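Local atomic coordinates of protein of unknown function, DUF964 (Geobacillus stearothermophilus, PDB entry 2OEQ), a protein that is of unknown function but belongs to the YlbF/YmcA family and, as the family name suggests, may help regulate competence through ComK. Residues E33-D38 / E84-L89. Residues are numbered along the deposited sequence; the frame is centred on the assembly and turned at random.
Sequences EDVRRD and EKLARL
Val35 lies across the ends of Leu86 and Leu89, one methyl on each: CG2 lies 3.5 Å from Leu86 CD2, and CG1 meets Leu89 CD2. Both leucines cross the valine at about a right angle. Its chi1 of 35° sets CG1 between the backbone N and the carbonyl carbon, on the Leu89 side. This buried half is closed further by Phe45 of helix 39-60, which touches both Val35 and Leu86, while Leu89 also packs back on Leu28, Ala31 and Tyr32 of helix 23-37. In this helix-bundle protein the contact pairs the C-terminal end of helix 23-37 with the start of helix 84-107; the axes of 33-37 and 84-89 approach to 8.7 Å and run roughly antiparallel, at 151°. The hairpin of helices 39-60 and 67-81 lies between them in sequence. The more open side is polar. Lys85, bent at chi2 and chi4, runs past Asp34 and brings NZ alongside Asp38 CB and CG rather than straight at the carboxylate, with a 3.3 Å salt bridge from NZ to OD1. Asp38 is also the N-cap of helix 39-60: OD2 is hydrogen-bonded to Thr40 OG1 and OD1 weakly to Ala41 N, an anchorage that probably holds the carboxylate in place for the lysine.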
# COMPACT_ATOMS: atom_id res chain seq x y z
N GLU C 33 14.26 -8.30 -25.30
CA GLU C 33 14.46 -8.66 -26.71
C GLU C 33 15.11 -10.05 -26.84
O GLU C 33 14.73 -10.85 -27.69
CB GLU C 33 15.35 -7.60 -27.39
CG GLU C 33 14.67 -6.77 -28.48
CD GLU C 33 13.48 -5.98 -27.98
OE1 GLU C 33 12.40 -6.58 -27.78
OE2 GLU C 33 13.62 -4.75 -27.79
N ASP C 34 16.10 -10.32 -25.98
CA ASP C 34 16.79 -11.61 -25.99
C ASP C 34 15.85 -12.76 -25.70
O ASP C 34 15.47 -13.51 -26.58
CB ASP C 34 17.89 -11.62 -24.93
CG ASP C 34 19.19 -11.08 -25.44
OD1 ASP C 34 20.14 -11.00 -24.62
OD2 ASP C 34 19.26 -10.76 -26.64
N VAL C 35 15.51 -12.88 -24.43
CA VAL C 35 14.64 -13.93 -23.98
C VAL C 35 13.38 -14.01 -24.84
O VAL C 35 12.63 -14.97 -24.77
CB VAL C 35 14.28 -13.69 -22.52
CG1 VAL C 35 14.18 -12.20 -22.33
CG2 VAL C 35 12.96 -14.38 -22.15
N ARG C 36 13.14 -13.01 -25.67
CA ARG C 36 11.95 -13.03 -26.51
C ARG C 36 12.21 -13.68 -27.85
O ARG C 36 11.29 -14.20 -28.49
CB ARG C 36 11.42 -11.63 -26.74
CG ARG C 36 10.34 -11.56 -27.77
CD ARG C 36 9.44 -10.38 -27.56
NE ARG C 36 8.52 -10.25 -28.67
CZ ARG C 36 8.91 -10.05 -29.92
NH1 ARG C 36 8.02 -9.95 -30.90
NH2 ARG C 36 10.22 -9.93 -30.19
N ARG C 37 13.46 -13.65 -28.28
CA ARG C 37 13.83 -14.20 -29.56
C ARG C 37 14.53 -15.54 -29.43
O ARG C 37 14.89 -16.14 -30.43
CB ARG C 37 14.71 -13.20 -30.28
CG ARG C 37 14.03 -11.86 -30.51
CD ARG C 37 15.02 -10.80 -30.99
NE ARG C 37 15.90 -11.31 -32.03
CZ ARG C 37 16.98 -12.06 -31.79
NH1 ARG C 37 17.72 -12.49 -32.80
NH2 ARG C 37 17.33 -12.37 -30.54
N ASP C 38 14.74 -16.02 -28.20
CA ASP C 38 15.37 -17.32 -27.99
C ASP C 38 14.22 -18.27 -27.73
O ASP C 38 13.66 -18.27 -26.65
CB ASP C 38 16.29 -17.30 -26.75
CG ASP C 38 16.92 -18.66 -26.45
OD1 ASP C 38 17.46 -18.83 -25.34
OD2 ASP C 38 16.88 -19.57 -27.31
N GLU C 84 20.05 -18.72 -18.77
CA GLU C 84 20.91 -17.56 -18.80
C GLU C 84 20.17 -16.32 -19.25
O GLU C 84 20.09 -15.36 -18.49
CB GLU C 84 22.11 -17.81 -19.70
CG GLU C 84 23.33 -18.26 -18.92
CD GLU C 84 24.49 -18.63 -19.81
OE1 GLU C 84 24.89 -17.79 -20.64
OE2 GLU C 84 25.00 -19.76 -19.67
N LYS C 85 19.63 -16.34 -20.46
CA LYS C 85 18.89 -15.19 -20.98
C LYS C 85 17.90 -14.69 -19.93
O LYS C 85 17.91 -13.51 -19.54
CB LYS C 85 18.11 -15.59 -22.23
CG LYS C 85 18.94 -16.21 -23.33
CD LYS C 85 19.74 -15.17 -24.07
CE LYS C 85 20.23 -15.73 -25.39
NZ LYS C 85 19.08 -16.15 -26.23
N LEU C 86 17.03 -15.60 -19.48
CA LEU C 86 16.02 -15.29 -18.48
C LEU C 86 16.55 -14.66 -17.22
O LEU C 86 15.92 -13.76 -16.67
CB LEU C 86 15.27 -16.55 -18.12
CG LEU C 86 14.13 -16.82 -19.09
CD1 LEU C 86 13.55 -18.18 -18.78
CD2 LEU C 86 13.06 -15.72 -18.97
N ALA C 87 17.70 -15.13 -16.75
CA ALA C 87 18.29 -14.57 -15.53
C ALA C 87 18.66 -13.12 -15.77
O ALA C 87 18.19 -12.23 -15.08
CB ALA C 87 19.51 -15.35 -15.15
N ARG C 88 19.51 -12.88 -16.76
CA ARG C 88 19.90 -11.51 -17.05
C ARG C 88 18.62 -10.67 -16.94
O ARG C 88 18.53 -9.71 -16.15
CB ARG C 88 20.48 -11.45 -18.46
CG ARG C 88 20.93 -10.07 -18.88
CD ARG C 88 21.58 -10.08 -20.27
NE ARG C 88 21.84 -8.73 -20.75
CZ ARG C 88 22.54 -7.81 -20.09
NH1 ARG C 88 22.72 -6.59 -20.62
NH2 ARG C 88 23.07 -8.09 -18.90
N LEU C 89 17.62 -11.04 -17.71
CA LEU C 89 16.37 -10.31 -17.70
C LEU C 89 15.81 -10.19 -16.29
O LEU C 89 15.68 -9.09 -15.75
CB LEU C 89 15.38 -11.01 -18.59
CG LEU C 89 13.95 -10.46 -18.55
CD1 LEU C 89 13.94 -9.01 -18.97
CD2 LEU C 89 13.05 -11.28 -19.47